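Local coordinates for protein D-aminopeptidase (Bacillus subtilis, PDB 1HI9) that removes N-terminal residues from peptides that contain D-amino acids, as a zinc-dependent aminopeptidase whose ten subunits enclose a central chamber holding the active sites, at residues K2-V7 / D93-A98; N137-G142 / K209-P214. All coordinates share one frame; numbering follows the deposited sequence.

Contact 1: residues K2-V7 / D93-A98; sequences KLYMSV and DTFRGA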
ATOM      1  N   LYS A   2      17.288 -22.158 -43.283  1.00 58.25           N
ATOM      2  CA  LYS A   2      16.815 -21.797 -41.949  1.00 56.38           C
ATOM      3  C   LYS A   2      17.631 -20.662 -41.339  1.00 54.54           C
ATOM      4  O   LYS A   2      18.861 -20.700 -41.322  1.00 53.00           O
ATOM      5  CB  LYS A   2      16.867 -23.010 -41.016  1.00 56.73           C
ATOM      6  CG  LYS A   2      15.920 -24.126 -41.403  1.00 56.30           C
ATOM      7  CD  LYS A   2      16.152 -25.383 -40.578  1.00 56.99           C
ATOM      8  CE  LYS A   2      15.762 -25.210 -39.122  1.00 56.08           C
ATOM      9  NZ  LYS A   2      15.945 -26.492 -38.391  1.00 55.74           N
ATOM     10  N   LEU A   3      16.932 -19.651 -40.837  1.00 53.03           N
ATOM     11  CA  LEU A   3      17.581 -18.514 -40.215  1.00 50.84           C
ATOM     12  C   LEU A   3      17.167 -18.426 -38.741  1.00 49.10           C
ATOM     13  O   LEU A   3      15.989 -18.553 -38.403  1.00 47.31           O
ATOM     14  CB  LEU A   3      17.206 -17.237 -40.972  1.00 50.86           C
ATOM     15  CG  LEU A   3      17.845 -15.887 -40.616  1.00 51.38           C
ATOM     16  CD1 LEU A   3      17.091 -15.267 -39.480  1.00 52.62           C
ATOM     17  CD2 LEU A   3      19.316 -16.059 -40.270  1.00 51.41           C
ATOM     18  N   TYR A   4      18.152 -18.238 -37.867  1.00 47.76           N
ATOM     19  CA  TYR A   4      17.909 -18.128 -36.432  1.00 45.35           C
ATOM     20  C   TYR A   4      17.955 -16.675 -35.987  1.00 44.64           C
ATOM     21  O   TYR A   4      18.872 -15.935 -36.351  1.00 43.30           O
ATOM     22  CB  TYR A   4      18.965 -18.888 -35.641  1.00 45.11           C
ATOM     23  CG  TYR A   4      18.728 -18.849 -34.144  1.00 45.13           C
ATOM     24  CD1 TYR A   4      17.802 -19.713 -33.543  1.00 43.74           C
ATOM     25  CD2 TYR A   4      19.412 -17.943 -33.330  1.00 43.26           C
ATOM     26  CE1 TYR A   4      17.567 -19.677 -32.165  1.00 41.77           C
ATOM     27  CE2 TYR A   4      19.182 -17.896 -31.953  1.00 42.58           C
ATOM     28  CZ  TYR A   4      18.263 -18.767 -31.378  1.00 42.17           C
ATOM     29  OH  TYR A   4      18.061 -18.754 -30.015  1.00 40.32           O
ATOM     30  N   MET A   5      16.982 -16.279 -35.172  1.00 43.40           N
ATOM     31  CA  MET A   5      16.920 -14.910 -34.673  1.00 42.24           C
ATOM     32  C   MET A   5      16.861 -14.823 -33.153  1.00 40.97           C
ATOM     33  O   MET A   5      16.047 -15.476 -32.507  1.00 40.89           O
ATOM     34  CB  MET A   5      15.708 -14.178 -35.251  1.00 42.95           C
ATOM     35  CG  MET A   5      15.959 -13.500 -36.580  1.00 45.57           C
ATOM     36  SD  MET A   5      14.522 -12.576 -37.176  1.00 45.22           S
ATOM     37  CE  MET A   5      14.420 -11.269 -35.984  1.00 45.03           C
ATOM     38  N   SER A   6      17.747 -14.014 -32.588  1.00 40.16           N
ATOM     39  CA  SER A   6      17.781 -13.791 -31.152  1.00 37.02           C
ATOM     40  C   SER A   6      17.418 -12.329 -31.003  1.00 36.87           C
ATOM     41  O   SER A   6      18.129 -11.458 -31.510  1.00 37.29           O
ATOM     42  CB  SER A   6      19.174 -14.040 -30.589  1.00 35.98           C
ATOM     43  OG  SER A   6      19.220 -13.709 -29.212  1.00 34.98           O
ATOM     44  N   VAL A   7      16.310 -12.053 -30.321  1.00 35.72           N
ATOM     45  CA  VAL A   7      15.876 -10.675 -30.150  1.00 35.48           C
ATOM     46  C   VAL A   7      15.903 -10.176 -28.708  1.00 36.38           C
ATOM     47  O   VAL A   7      15.187 -10.690 -27.848  1.00 36.11           O
ATOM     48  CB  VAL A   7      14.441 -10.464 -30.693  1.00 34.98           C
ATOM     49  CG1 VAL A   7      14.136  -8.973 -30.777  1.00 32.75           C
ATOM     50  CG2 VAL A   7      14.294 -11.122 -32.056  1.00 33.25           C
ATOM     51  N   ASP A  93      23.069 -26.863 -35.493  1.00 52.66           N
ATOM     52  CA  ASP A  93      23.855 -26.849 -36.727  1.00 54.47           C
ATOM     53  C   ASP A  93      23.046 -26.916 -38.019  1.00 52.84           C
ATOM     54  O   ASP A  93      23.610 -26.964 -39.107  1.00 53.14           O
ATOM     55  CB  ASP A  93      24.891 -27.987 -36.706  1.00 57.00           C
ATOM     56  CG  ASP A  93      24.256 -29.371 -36.764  1.00 60.16           C
ATOM     57  OD1 ASP A  93      25.002 -30.364 -36.616  1.00 62.35           O
ATOM     58  OD2 ASP A  93      23.022 -29.472 -36.961  1.00 61.63           O
ATOM     59  N   THR A  94      21.727 -26.909 -37.904  1.00 52.69           N
ATOM     60  CA  THR A  94      20.882 -26.978 -39.088  1.00 52.52           C
ATOM     61  C   THR A  94      20.512 -25.588 -39.608  1.00 52.38           C
ATOM     62  O   THR A  94      19.743 -25.465 -40.556  1.00 52.55           O
ATOM     63  CB  THR A  94      19.581 -27.746 -38.797  1.00 52.58           C
ATOM     64  OG1 THR A  94      18.692 -26.911 -38.043  1.00 53.05           O
ATOM     65  CG2 THR A  94      19.884 -29.006 -37.995  1.00 51.61           C
ATOM     66  N   PHE A  95      21.045 -24.546 -38.979  1.00 51.76           N
ATOM     67  CA  PHE A  95      20.754 -23.190 -39.407  1.00 51.17           C
ATOM     68  C   PHE A  95      21.850 -22.622 -40.306  1.00 51.87           C
ATOM     69  O   PHE A  95      23.045 -22.848 -40.081  1.00 50.62           O
ATOM     70  CB  PHE A  95      20.537 -22.268 -38.195  1.00 50.64           C
ATOM     71  CG  PHE A  95      19.223 -22.481 -37.498  1.00 49.86           C
ATOM     72  CD1 PHE A  95      19.071 -23.508 -36.566  1.00 50.13           C
ATOM     73  CD2 PHE A  95      18.124 -21.687 -37.805  1.00 48.71           C
ATOM     74  CE1 PHE A  95      17.841 -23.742 -35.947  1.00 48.37           C
ATOM     75  CE2 PHE A  95      16.887 -21.911 -37.195  1.00 48.55           C
ATOM     76  CZ  PHE A  95      16.746 -22.943 -36.262  1.00 48.34           C
ATOM     77  N   ARG A  96      21.419 -21.890 -41.329  1.00 51.53           N
ATOM     78  CA  ARG A  96      22.315 -21.275 -42.296  1.00 52.93           C
ATOM     79  C   ARG A  96      23.038 -20.090 -41.659  1.00 52.29           C
ATOM     80  O   ARG A  96      24.183 -19.794 -41.996  1.00 52.70           O
ATOM     81  CB  ARG A  96      21.503 -20.815 -43.521  1.00 55.12           C
ATOM     82  CG  ARG A  96      22.260 -20.022 -44.611  1.00 58.40           C
ATOM     83  CD  ARG A  96      23.229 -20.844 -45.483  1.00 61.09           C
ATOM     84  NE  ARG A  96      24.557 -20.874 -44.921  1.00 64.11           N
ATOM     85  CZ  ARG A  96      25.681 -20.305 -45.352  1.00 65.28           C
ATOM     86  NH1 ARG A  96      26.747 -20.505 -44.604  1.00 65.80           N
ATOM     87  NH2 ARG A  96      25.789 -19.591 -46.468  1.00 66.93           N
ATOM     88  N   GLY A  97      22.369 -19.420 -40.728  1.00 50.94           N
ATOM     89  CA  GLY A  97      22.980 -18.279 -40.080  1.00 49.56           C
ATOM     90  C   GLY A  97      22.143 -17.749 -38.938  1.00 48.74           C
ATOM     91  O   GLY A  97      20.994 -18.158 -38.744  1.00 48.93           O
ATOM     92  N   ALA A  98      22.727 -16.829 -38.182  1.00 47.00           N
ATOM     93  CA  ALA A  98      22.047 -16.234 -37.051  1.00 46.29           C
ATOM     94  C   ALA A  98      21.967 -14.728 -37.208  1.00 45.30           C
ATOM     95  O   ALA A  98      22.836 -14.113 -37.825  1.00 44.22           O
ATOM     96  CB  ALA A  98      22.769 -16.592 -35.760  1.00 46.30           C
TER
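Lys-2 grips the 93-98 segment at two levels, with its backbone carbonyl and with its side-chain ammonium. Lys-2 O accepts the N-H of Arg-96 N at 2.8 Å, the donor lying in the carbonyl plane. At the far end of the chain Lys-2 NZ donates to Thr-94 OG1, also over 2.8 Å; this hydroxyl is also hydrogen-bonded to Asp-92 OD1. A single bend, at chi3 (68°), turns the end of the lysine chain across the Phe-95 ring: Lys-2 CE sits over one face, 4.0 Å from the ring centroid, with NZ making an off-centre cation-pi contact. Tyr-4 takes the opposite face, turning its edge to the Phe-95 ring in a T-shaped pair with planes at 82°, so the phenyl is held between an aliphatic-cationic arm and an aromatic edge. With an alanine at Lys-2, Thr-94 OG1 would probably lose its ammonium donor and the Phe-95 ring the CE and NZ packed on that face. Further along, the register becomes that of parallel strands. Tyr-4 N points almost straight at Gly-97 O (3.0 Å, 175° at the hydrogen), and Tyr-4 O receives a CA-H...O contact from Ala-98 CA at 3.3 Å; Tyr-4 also has a backbone hydrogen bond with Leu-99, the next residue of strand 97-103. The Tyr-4 hydroxyl finds its partner outside the two segments, bonding Glu-89 O. All this lies where strand 97-103 joins strand 2-7 in the mixed, mainly parallel sheet. Strand 53-58 pairs with the other edge of 2-7, through backbone bonds from Leu-3 and Met-5, and helix 28-48 packs against Met-5 and Val-7.

Contact 2: residues N137-G142 / K209-P214; sequences NAYVAG and KPLTPP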
ATOM      1  N   ASN A 137      26.980 -15.360 -27.177  1.00 36.76           N
ATOM      2  CA  ASN A 137      26.007 -15.959 -28.081  1.00 36.92           C
ATOM      3  C   ASN A 137      26.645 -16.305 -29.433  1.00 37.71           C
ATOM      4  O   ASN A 137      26.293 -17.314 -30.060  1.00 36.09           O
ATOM      5  CB  ASN A 137      24.794 -15.038 -28.274  1.00 37.01           C
ATOM      6  CG  ASN A 137      24.078 -14.723 -26.961  1.00 36.34           C
ATOM      7  OD1 ASN A 137      24.235 -15.429 -25.961  1.00 38.15           O
ATOM      8  ND2 ASN A 137      23.285 -13.671 -26.966  1.00 33.81           N
ATOM      9  N   ALA A 138      27.604 -15.487 -29.863  1.00 36.07           N
ATOM     10  CA  ALA A 138      28.283 -15.736 -31.123  1.00 35.62           C
ATOM     11  C   ALA A 138      29.104 -17.012 -30.988  1.00 35.88           C
ATOM     12  O   ALA A 138      29.134 -17.844 -31.897  1.00 34.42           O
ATOM     13  CB  ALA A 138      29.179 -14.552 -31.488  1.00 35.06           C
ATOM     14  N   TYR A 139      29.756 -17.175 -29.838  1.00 37.07           N
ATOM     15  CA  TYR A 139      30.564 -18.362 -29.592  1.00 36.31           C
ATOM     16  C   TYR A 139      29.709 -19.625 -29.575  1.00 37.63           C
ATOM     17  O   TYR A 139      30.142 -20.674 -30.061  1.00 37.34           O
ATOM     18  CB  TYR A 139      31.325 -18.236 -28.272  1.00 36.82           C
ATOM     19  CG  TYR A 139      32.668 -17.555 -28.398  1.00 37.82           C
ATOM     20  CD1 TYR A 139      33.079 -16.612 -27.461  1.00 37.28           C
ATOM     21  CD2 TYR A 139      33.530 -17.856 -29.452  1.00 38.65           C
ATOM     22  CE1 TYR A 139      34.311 -15.979 -27.567  1.00 37.26           C
ATOM     23  CE2 TYR A 139      34.771 -17.231 -29.568  1.00 38.06           C
ATOM     24  CZ  TYR A 139      35.154 -16.291 -28.619  1.00 38.40           C
ATOM     25  OH  TYR A 139      36.381 -15.665 -28.715  1.00 37.79           O
ATOM     26  N   VAL A 140      28.502 -19.543 -29.012  1.00 37.27           N
ATOM     27  CA  VAL A 140      27.636 -20.718 -28.987  1.00 36.68           C
ATOM     28  C   VAL A 140      27.202 -21.009 -30.420  1.00 36.49           C
ATOM     29  O   VAL A 140      27.055 -22.157 -30.803  1.00 37.89           O
ATOM     30  CB  VAL A 140      26.389 -20.504 -28.099  1.00 36.96           C
ATOM     31  CG1 VAL A 140      25.451 -21.700 -28.236  1.00 34.11           C
ATOM     32  CG2 VAL A 140      26.812 -20.329 -26.647  1.00 34.82           C
ATOM     33  N   ALA A 141      27.004 -19.961 -31.206  1.00 36.23           N
ATOM     34  CA  ALA A 141      26.623 -20.134 -32.594  1.00 37.79           C
ATOM     35  C   ALA A 141      27.787 -20.832 -33.300  1.00 41.25           C
ATOM     36  O   ALA A 141      27.585 -21.708 -34.144  1.00 41.60           O
ATOM     37  CB  ALA A 141      26.351 -18.780 -33.239  1.00 36.88           C
ATOM     38  N   GLY A 142      29.008 -20.439 -32.935  1.00 40.92           N
ATOM     39  CA  GLY A 142      30.196 -21.021 -33.527  1.00 42.07           C
ATOM     40  C   GLY A 142      30.312 -22.508 -33.255  1.00 42.99           C
ATOM     41  O   GLY A 142      30.744 -23.274 -34.114  1.00 42.70           O
ATOM     42  N   LYS A 209      32.266 -15.967 -41.336  1.00 55.23           N
ATOM     43  CA  LYS A 209      32.578 -17.276 -40.783  1.00 55.58           C
ATOM     44  C   LYS A 209      32.149 -17.415 -39.334  1.00 54.49           C
ATOM     45  O   LYS A 209      32.087 -16.435 -38.595  1.00 54.45           O
ATOM     46  CB  LYS A 209      34.079 -17.564 -40.896  1.00 57.77           C
ATOM     47  CG  LYS A 209      34.552 -17.945 -42.290  1.00 60.73           C
ATOM     48  CD  LYS A 209      35.976 -18.465 -42.235  1.00 64.00           C
ATOM     49  CE  LYS A 209      36.419 -19.047 -43.573  1.00 67.15           C
ATOM     50  NZ  LYS A 209      37.766 -19.725 -43.494  1.00 67.77           N
ATOM     51  N   PRO A 210      31.842 -18.647 -38.910  1.00 53.51           N
ATOM     52  CA  PRO A 210      31.417 -18.924 -37.538  1.00 52.71           C
ATOM     53  C   PRO A 210      32.512 -18.550 -36.550  1.00 52.16           C
ATOM     54  O   PRO A 210      33.693 -18.735 -36.828  1.00 51.45           O
ATOM     55  CB  PRO A 210      31.152 -20.432 -37.556  1.00 52.65           C
ATOM     56  CG  PRO A 210      30.723 -20.683 -38.969  1.00 53.17           C
ATOM     57  CD  PRO A 210      31.723 -19.854 -39.745  1.00 53.76           C
ATOM     58  N   LEU A 211      32.113 -18.009 -35.403  1.00 51.19           N
ATOM     59  CA  LEU A 211      33.066 -17.622 -34.379  1.00 49.76           C
ATOM     60  C   LEU A 211      33.411 -18.877 -33.580  1.00 49.80           C
ATOM     61  O   LEU A 211      32.859 -19.116 -32.503  1.00 49.46           O
ATOM     62  CB  LEU A 211      32.450 -16.574 -33.453  1.00 50.23           C
ATOM     63  CG  LEU A 211      33.360 -15.446 -32.961  1.00 51.95           C
ATOM     64  CD1 LEU A 211      32.739 -14.824 -31.718  1.00 52.76           C
ATOM     65  CD2 LEU A 211      34.739 -15.968 -32.643  1.00 52.18           C
ATOM     66  N   THR A 212      34.321 -19.680 -34.116  1.00 49.04           N
ATOM     67  CA  THR A 212      34.714 -20.920 -33.468  1.00 48.16           C
ATOM     68  C   THR A 212      35.291 -20.701 -32.075  1.00 48.46           C
ATOM     69  O   THR A 212      36.237 -19.925 -31.892  1.00 47.86           O
ATOM     70  CB  THR A 212      35.737 -21.681 -34.330  1.00 48.82           C
ATOM     71  OG1 THR A 212      35.199 -21.864 -35.644  1.00 48.46           O
ATOM     72  CG2 THR A 212      36.049 -23.045 -33.714  1.00 48.07           C
ATOM     73  N   PRO A 213      34.715 -21.374 -31.067  1.00 47.49           N
ATOM     74  CA  PRO A 213      35.184 -21.245 -29.689  1.00 47.61           C
ATOM     75  C   PRO A 213      36.226 -22.303 -29.366  1.00 48.10           C
ATOM     76  O   PRO A 213      36.320 -23.320 -30.047  1.00 48.16           O
ATOM     77  CB  PRO A 213      33.908 -21.452 -28.890  1.00 47.53           C
ATOM     78  CG  PRO A 213      33.247 -22.548 -29.677  1.00 46.82           C
ATOM     79  CD  PRO A 213      33.418 -22.076 -31.108  1.00 46.62           C
ATOM     80  N   PRO A 214      37.029 -22.073 -28.321  1.00 49.22           N
ATOM     81  CA  PRO A 214      38.063 -23.028 -27.912  1.00 49.73           C
ATOM     82  C   PRO A 214      37.417 -24.369 -27.562  1.00 51.42           C
ATOM     83  O   PRO A 214      36.231 -24.423 -27.239  1.00 50.41           O
ATOM     84  CB  PRO A 214      38.673 -22.368 -26.679  1.00 50.18           C
ATOM     85  CG  PRO A 214      38.484 -20.904 -26.944  1.00 49.84           C
ATOM     86  CD  PRO A 214      37.087 -20.847 -27.507  1.00 48.34           C
TER
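Gly-142 meets the 209-214 segment with bare backbone: its CA approaches Leu-211 O at 3.4 Å in a nearly straight CA-H...O contact, 171° at the hydrogen, and no conventional hydrogen bond joins the two segments. Leu-211 is the centre of an inverse gamma turn, closed by a weak bond from Thr-212 N to Pro-210 O, and this turn presses its carbonyl and its side chain onto helix 133-143. The glycine is what permits the approach, since a beta carbon at this position would run into Leu-211 O. One turn back along the helix, the Leu-211 methyls divide the work. Leu-211 CD1 reaches Ala-138 CB at 3.6 Å and also lies over one face of the Tyr-139 ring, 20° off the ring normal, a CH-pi contact; CD2 closes on CE2 of the same ring. The leucine's chi1 of -142° is unusual, lying well away from a staggered value, and goes with this double engagement of alanine and tyrosine. Thr-212 O comes up at the edge of the tyrosine ring, near its plane. Pro-213 continues the cover, its CB 3.7 Å from Tyr-139 CD2, the proline and the tyrosine running side by side with opposed directions. The prolines and the turn thus lay an irregular connection, running from helix 187-203 to strand 218-223, across one side of the helix. Beyond this contact, Tyr-139 also packs on Arg-129 and Val-131 of strand 129-131, while Met-254 of helix 254-268 touches both Tyr-139 and Pro-213. The proline ring finishes against the helix backbone as well, with Pro-213 CG 3.6 Å from Tyr-139 O and Pro-213 CD 3.8 Å from Gly-142 C.

The segments of contact 1 both come before those of contact 2 in the chain, and the contact centres lie 13 Å apart; the nearest atoms are about 5 Å apart and do not touch. Contact 1 lies between two parallel strands of the mixed sheet; contact 2 is where the 209-214 loop covers one side of helix 133-143. Both nevertheless lead to the dinuclear zinc site. Strand 2-7 runs directly into Asp-8, a ligand of both zinc ions, and helix 133-143 starts with the zinc ligand Glu-133. Neither contact reaches the metals: the side chains of Tyr-4 and Ala-138 are each about 13 Å from a zinc ion. Tyr-103 OH links strand 2-7 to helix 133-143, hydrogen-bonding Ser-6 OG and Asn-137 ND2.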